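Local structure of tyrosine specific protein phosphatase (Trypanosoma cruzi, 4AZ1) at residues A[43-55]-A[93-105]. The protein probably removes phosphate groups from phosphotyrosine residues of proteins by hydrolysis. Sequence-based numbering, arbitrary orientation. Where two conformers were deposited one is given.
With FMT (formic acid), chain H.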
loop_
_atom_site.group_PDB
_atom_site.type_symbol
_atom_site.label_atom_id
_atom_site.label_comp_id
_atom_site.label_asym_id
_atom_site.label_seq_id
_atom_site.Cartn_x
_atom_site.Cartn_y
_atom_site.Cartn_z
ATOM N N LEU A 43 2.815 -6.835 17.397
ATOM C CA LEU A 43 1.933 -7.999 17.503
ATOM C C LEU A 43 0.472 -7.738 17.119
ATOM O O LEU A 43 -0.193 -8.620 16.572
ATOM C CB LEU A 43 1.997 -8.597 18.910
ATOM C CG LEU A 43 2.909 -9.817 19.038
ATOM C CD1 LEU A 43 3.139 -10.202 20.500
ATOM C CD2 LEU A 43 2.339 -10.991 18.251
ATOM N N LYS A 44 -0.045 -6.549 17.415
ATOM C CA LYS A 44 -1.405 -6.244 17.000
ATOM C C LYS A 44 -1.486 -5.827 15.530
ATOM O O LYS A 44 -2.577 -5.647 14.991
ATOM C CB LYS A 44 -2.075 -5.221 17.933
ATOM C CG LYS A 44 -1.512 -3.816 17.881
ATOM C CD LYS A 44 -2.501 -2.831 18.485
ATOM C CE LYS A 44 -2.064 -1.391 18.259
ATOM N NZ LYS A 44 -3.075 -0.424 18.772
ATOM N N ASN A 45 -0.336 -5.694 14.873
ATOM C CA ASN A 45 -0.330 -5.359 13.447
ATOM C C ASN A 45 0.140 -6.499 12.557
ATOM O O ASN A 45 0.872 -6.271 11.591
ATOM C CB ASN A 45 0.527 -4.118 13.175
ATOM C CG ASN A 45 -0.242 -2.834 13.356
ATOM O OD1 ASN A 45 -1.072 -2.467 12.515
ATOM N ND2 ASN A 45 0.030 -2.134 14.451
ATOM N N ARG A 46 -0.285 -7.720 12.860
ATOM C CA ARG A 46 0.183 -8.868 12.090
ATOM C C ARG A 46 -0.278 -8.858 10.633
ATOM O O ARG A 46 0.355 -9.477 9.775
ATOM C CB ARG A 46 -0.174 -10.189 12.781
ATOM C CG ARG A 46 -1.631 -10.367 13.144
ATOM C CD ARG A 46 -1.855 -11.794 13.626
ATOM N NE ARG A 46 -0.689 -12.277 14.362
ATOM C CZ ARG A 46 -0.456 -13.553 14.653
ATOM N NH1 ARG A 46 -1.311 -14.492 14.271
ATOM N NH2 ARG A 46 0.640 -13.887 15.325
ATOM N N HIS A 47 -1.366 -8.141 10.355
ATOM C CA HIS A 47 -1.846 -7.978 8.989
ATOM C C HIS A 47 -0.776 -7.330 8.124
ATOM O O HIS A 47 -0.769 -7.506 6.908
ATOM C CB HIS A 47 -3.112 -7.105 8.943
ATOM C CG HIS A 47 -4.341 -7.767 9.496
ATOM N ND1 HIS A 47 -4.346 -9.058 9.977
ATOM C CD2 HIS A 47 -5.605 -7.304 9.637
ATOM C CE1 HIS A 47 -5.564 -9.363 10.397
ATOM N NE2 HIS A 47 -6.345 -8.317 10.208
ATOM N N LYS A 48 0.120 -6.570 8.749
ATOM C CA LYS A 48 1.143 -5.848 8.001
ATOM C C LYS A 48 2.527 -6.417 8.221
ATOM O O LYS A 48 3.528 -5.868 7.747
ATOM C CB LYS A 48 1.113 -4.353 8.340
ATOM C CG LYS A 48 -0.115 -3.640 7.789
ATOM C CD LYS A 48 -0.196 -2.205 8.277
ATOM C CE LYS A 48 -1.416 -1.500 7.679
ATOM N NZ LYS A 48 -1.660 -0.184 8.326
ATOM N N ASN A 49 2.592 -7.521 8.954
ATOM C CA ASN A 49 3.862 -8.210 9.117
ATOM C C ASN A 49 4.063 -9.206 7.980
ATOM O O ASN A 49 3.179 -10.028 7.707
ATOM C CB ASN A 49 3.909 -8.897 10.482
ATOM C CG ASN A 49 3.980 -7.900 11.623
ATOM O OD1 ASN A 49 4.449 -6.773 11.438
ATOM N ND2 ASN A 49 3.533 -8.308 12.807
ATOM N N ARG A 50 5.206 -9.119 7.304
ATOM C CA ARG A 50 5.531 -10.076 6.260
ATOM C C ARG A 50 5.725 -11.486 6.847
ATOM O O ARG A 50 5.309 -12.485 6.260
ATOM C CB ARG A 50 6.778 -9.627 5.504
ATOM C CG ARG A 50 7.144 -10.510 4.302
ATOM C CD ARG A 50 8.320 -9.926 3.487
ATOM N NE ARG A 50 7.945 -8.678 2.811
ATOM C CZ ARG A 50 7.266 -8.617 1.667
ATOM N NH1 ARG A 50 6.901 -9.730 1.050
ATOM N NH2 ARG A 50 6.954 -7.441 1.127
ATOM N N TYR A 51 6.352 -11.563 8.013
ATOM C CA TYR A 51 6.568 -12.849 8.672
ATOM C C TYR A 51 5.974 -12.795 10.079
ATOM O O TYR A 51 6.296 -11.900 10.866
ATOM C CB TYR A 51 8.063 -13.177 8.724
ATOM C CG TYR A 51 8.711 -13.211 7.358
ATOM C CD1 TYR A 51 8.625 -14.346 6.559
ATOM C CD2 TYR A 51 9.395 -12.109 6.863
ATOM C CE1 TYR A 51 9.213 -14.389 5.294
ATOM C CE2 TYR A 51 9.999 -12.137 5.587
ATOM C CZ TYR A 51 9.891 -13.284 4.810
ATOM O OH TYR A 51 10.471 -13.355 3.553
ATOM N N LEU A 52 5.116 -13.756 10.388
ATOM C CA LEU A 52 4.414 -13.781 11.671
ATOM C C LEU A 52 5.303 -13.691 12.923
ATOM O O LEU A 52 4.947 -12.999 13.881
ATOM C CB LEU A 52 3.487 -14.999 11.744
ATOM C CG LEU A 52 2.284 -14.901 10.797
ATOM C CD1 LEU A 52 1.287 -16.016 11.054
ATOM C CD2 LEU A 52 1.606 -13.526 10.885
ATOM N N ASP A 53 6.459 -14.350 12.905
ATOM C CA ASP A 53 7.333 -14.368 14.082
ATOM C C ASP A 53 8.576 -13.470 13.979
ATOM O O ASP A 53 9.538 -13.626 14.750
ATOM C CB ASP A 53 7.758 -15.803 14.405
ATOM C CG ASP A 53 8.368 -16.509 13.213
ATOM O OD1 ASP A 53 8.596 -15.843 12.175
ATOM O OD2 ASP A 53 8.620 -17.728 13.322
ATOM N N ILE A 54 8.578 -12.545 13.024
ATOM C CA ILE A 54 9.642 -11.551 12.995
ATOM C C ILE A 54 9.001 -10.235 13.374
ATOM O O ILE A 54 8.363 -9.579 12.539
ATOM C CB ILE A 54 10.323 -11.426 11.621
ATOM C CG1 ILE A 54 10.741 -12.805 11.095
ATOM C CG2 ILE A 54 11.518 -10.481 11.728
ATOM C CD1 ILE A 54 12.098 -13.285 11.572
ATOM N N LEU A 55 9.177 -9.854 14.635
ATOM C CA LEU A 55 8.472 -8.712 15.203
ATOM C C LEU A 55 9.452 -7.620 15.615
ATOM O O LEU A 55 10.604 -7.908 15.945
ATOM C CB LEU A 55 7.662 -9.159 16.421
ATOM C CG LEU A 55 6.670 -10.303 16.211
ATOM C CD1 LEU A 55 5.990 -10.662 17.526
ATOM C CD2 LEU A 55 5.633 -9.947 15.152
ATOM N N CYS A 93 14.206 -2.394 8.892
ATOM C CA CYS A 93 12.805 -2.793 8.809
ATOM C C CYS A 93 12.604 -3.842 7.753
ATOM O O CYS A 93 13.516 -4.122 6.973
ATOM C CB CYS A 93 11.913 -1.575 8.530
ATOM S SG CYS A 93 12.305 -0.747 6.970
ATOM N N GLN A 94 11.423 -4.450 7.747
ATOM C CA GLN A 94 11.103 -5.476 6.752
ATOM C C GLN A 94 10.804 -4.780 5.431
ATOM O O GLN A 94 10.649 -3.542 5.383
ATOM C CB GLN A 94 9.851 -6.254 7.190
ATOM C CG GLN A 94 8.608 -5.354 7.201
ATOM C CD GLN A 94 7.309 -6.089 7.513
ATOM O OE1 GLN A 94 7.305 -7.261 7.903
ATOM N NE2 GLN A 94 6.195 -5.390 7.344
ATOM N N ALA A 95 10.752 -5.555 4.353
ATOM C CA ALA A 95 10.183 -5.064 3.097
ATOM C C ALA A 95 8.671 -4.997 3.346
ATOM O O ALA A 95 8.046 -6.021 3.658
ATOM C CB ALA A 95 10.510 -6.039 1.934
ATOM N N PRO A 96 8.081 -3.798 3.231
ATOM C CA PRO A 96 6.634 -3.663 3.505
ATOM C C PRO A 96 5.792 -4.536 2.574
ATOM O O PRO A 96 6.144 -4.696 1.395
ATOM C CB PRO A 96 6.351 -2.175 3.221
ATOM C CG PRO A 96 7.458 -1.760 2.228
ATOM C CD PRO A 96 8.677 -2.551 2.704
ATOM N N VAL A 97 4.723 -5.122 3.105
ATOM C CA VAL A 97 3.793 -5.871 2.272
ATOM C C VAL A 97 2.905 -4.864 1.548
ATOM O O VAL A 97 2.899 -3.682 1.898
ATOM C CB VAL A 97 2.953 -6.864 3.096
ATOM C CG1 VAL A 97 3.865 -7.808 3.880
ATOM C CG2 VAL A 97 2.016 -6.125 4.045
ATOM N N VAL A 98 2.191 -5.318 0.522
ATOM C CA VAL A 98 1.386 -4.417 -0.307
ATOM C C VAL A 98 0.500 -3.492 0.531
ATOM O O VAL A 98 0.531 -2.274 0.359
ATOM C CB VAL A 98 0.565 -5.199 -1.358
ATOM C CG1 VAL A 98 -0.501 -4.309 -2.016
ATOM C CG2 VAL A 98 1.513 -5.766 -2.415
ATOM N N GLN A 99 -0.231 -4.062 1.483
ATOM C CA GLN A 99 -1.134 -3.251 2.294
ATOM C C GLN A 99 -0.387 -2.378 3.309
ATOM O O GLN A 99 -0.982 -1.513 3.949
ATOM C CB GLN A 99 -2.190 -4.122 2.981
ATOM C CG GLN A 99 -2.989 -5.014 2.018
ATOM C CD GLN A 99 -3.833 -4.243 0.995
ATOM O OE1 GLN A 99 -3.996 -3.021 1.081
ATOM N NE2 GLN A 99 -4.384 -4.970 0.024
ATOM N N GLY A 100 0.922 -2.581 3.432
ATOM C CA GLY A 100 1.727 -1.792 4.349
ATOM C C GLY A 100 2.584 -0.760 3.636
ATOM O O GLY A 100 3.240 0.070 4.275
ATOM N N ILE A 101 2.582 -0.809 2.308
ATOM C CA ILE A 101 3.344 0.161 1.524
ATOM C C ILE A 101 2.920 1.625 1.752
ATOM O O ILE A 101 3.788 2.497 1.827
ATOM C CB ILE A 101 3.386 -0.209 0.022
ATOM C CG1 ILE A 101 4.336 -1.385 -0.197
ATOM C CG2 ILE A 101 3.834 0.979 -0.855
ATOM C CD1 ILE A 101 4.255 -1.975 -1.617
ATOM N N PRO A 102 1.598 1.902 1.880
ATOM C CA PRO A 102 1.262 3.311 2.114
ATOM C C PRO A 102 1.868 3.818 3.427
ATOM O O PRO A 102 2.329 4.971 3.484
ATOM C CB PRO A 102 -0.270 3.300 2.205
ATOM C CG PRO A 102 -0.698 2.079 1.449
ATOM C CD PRO A 102 0.391 1.071 1.687
ATOM N N ASP A 103 1.854 2.976 4.460
ATOM C CA ASP A 103 2.508 3.300 5.731
ATOM C C ASP A 103 3.991 3.581 5.527
ATOM O O ASP A 103 4.555 4.521 6.104
ATOM C CB ASP A 103 2.370 2.131 6.701
ATOM C CG ASP A 103 0.924 1.744 6.947
ATOM O OD1 ASP A 103 0.273 1.217 6.005
ATOM O OD2 ASP A 103 0.453 1.961 8.085
ATOM N N PHE A 104 4.626 2.755 4.713
ATOM C CA PHE A 104 6.067 2.853 4.520
ATOM C C PHE A 104 6.385 4.187 3.844
ATOM O O PHE A 104 7.257 4.941 4.299
ATOM C CB PHE A 104 6.541 1.670 3.678
ATOM C CG PHE A 104 8.030 1.648 3.409
ATOM C CD1 PHE A 104 8.935 1.378 4.428
ATOM C CD2 PHE A 104 8.516 1.862 2.127
ATOM C CE1 PHE A 104 10.306 1.333 4.166
ATOM C CE2 PHE A 104 9.888 1.825 1.860
ATOM C CZ PHE A 104 10.777 1.558 2.875
ATOM N N LEU A 105 5.654 4.490 2.776
ATOM C CA LEU A 105 5.885 5.723 2.022
ATOM C C LEU A 105 5.562 6.951 2.864
ATOM O O LEU A 105 6.253 7.982 2.784
ATOM C CB LEU A 105 5.066 5.734 0.722
ATOM C CG LEU A 105 5.402 4.622 -0.283
ATOM C CD1 LEU A 105 4.616 4.769 -1.602
ATOM C CD2 LEU A 105 6.883 4.553 -0.565
HETATM C C FMT H . 7.654 -2.108 6.591
HETATM O O1 FMT H . 6.972 -2.536 7.534
HETATM O O2 FMT H . 8.840 -1.749 6.664
HETATM O O HOH W 1 4.060 -3.856 5.742
#
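R50 reaches across to the carbonyls of A95 and P96. Its CB lies 3.4 Å from Q94 OE1 and also touches V97 CG1, while CG rests on a face of the Y51 ring. With CG anti to the backbone N (chi1 -175°) and a bend at chi3 (-68°), the chain brings CD near A95 O and lays the guanidinium beside it. NE donates to A95 O at 2.8 Å, and NH2 reaches the same oxygen at 3.1 Å, both from one face of the carbonyl plane. A weak bond joins NH2 to P96 O, and D131 makes a salt bridge with NH2. V97 CG1 covers one guanidinium face. Arginine suits this place because a single flat group can serve two carbonyls and a carboxylate while its face accepts a methyl.

A glutamine amide carries both a donor and an acceptor, and Q94 uses both on the backbone: NE2 donates to K48 O at 2.7 Å, and OE1 receives R50 N at 2.9 Å. NE2 also binds a formic acid molecule, and a water bridges K48 O and V97 N. The extended chain of K48 crosses D103 at about a right angle and carries NZ to OD2, 3.0 Å away, in a salt bridge; OD2 also accepts a hydrogen bond from Y76 N.

The sequence KNRY at 48-51 matches the phosphotyrosine-recognition loop of the family. The R50, Q94 and K48 bonds fasten this loop, which follows helix 40-44, to the link between strand 90-93 and helix 101-110; A95 pairs through its backbone with S227, just beyond strand 222-225, while the helix packs on strand 142-145.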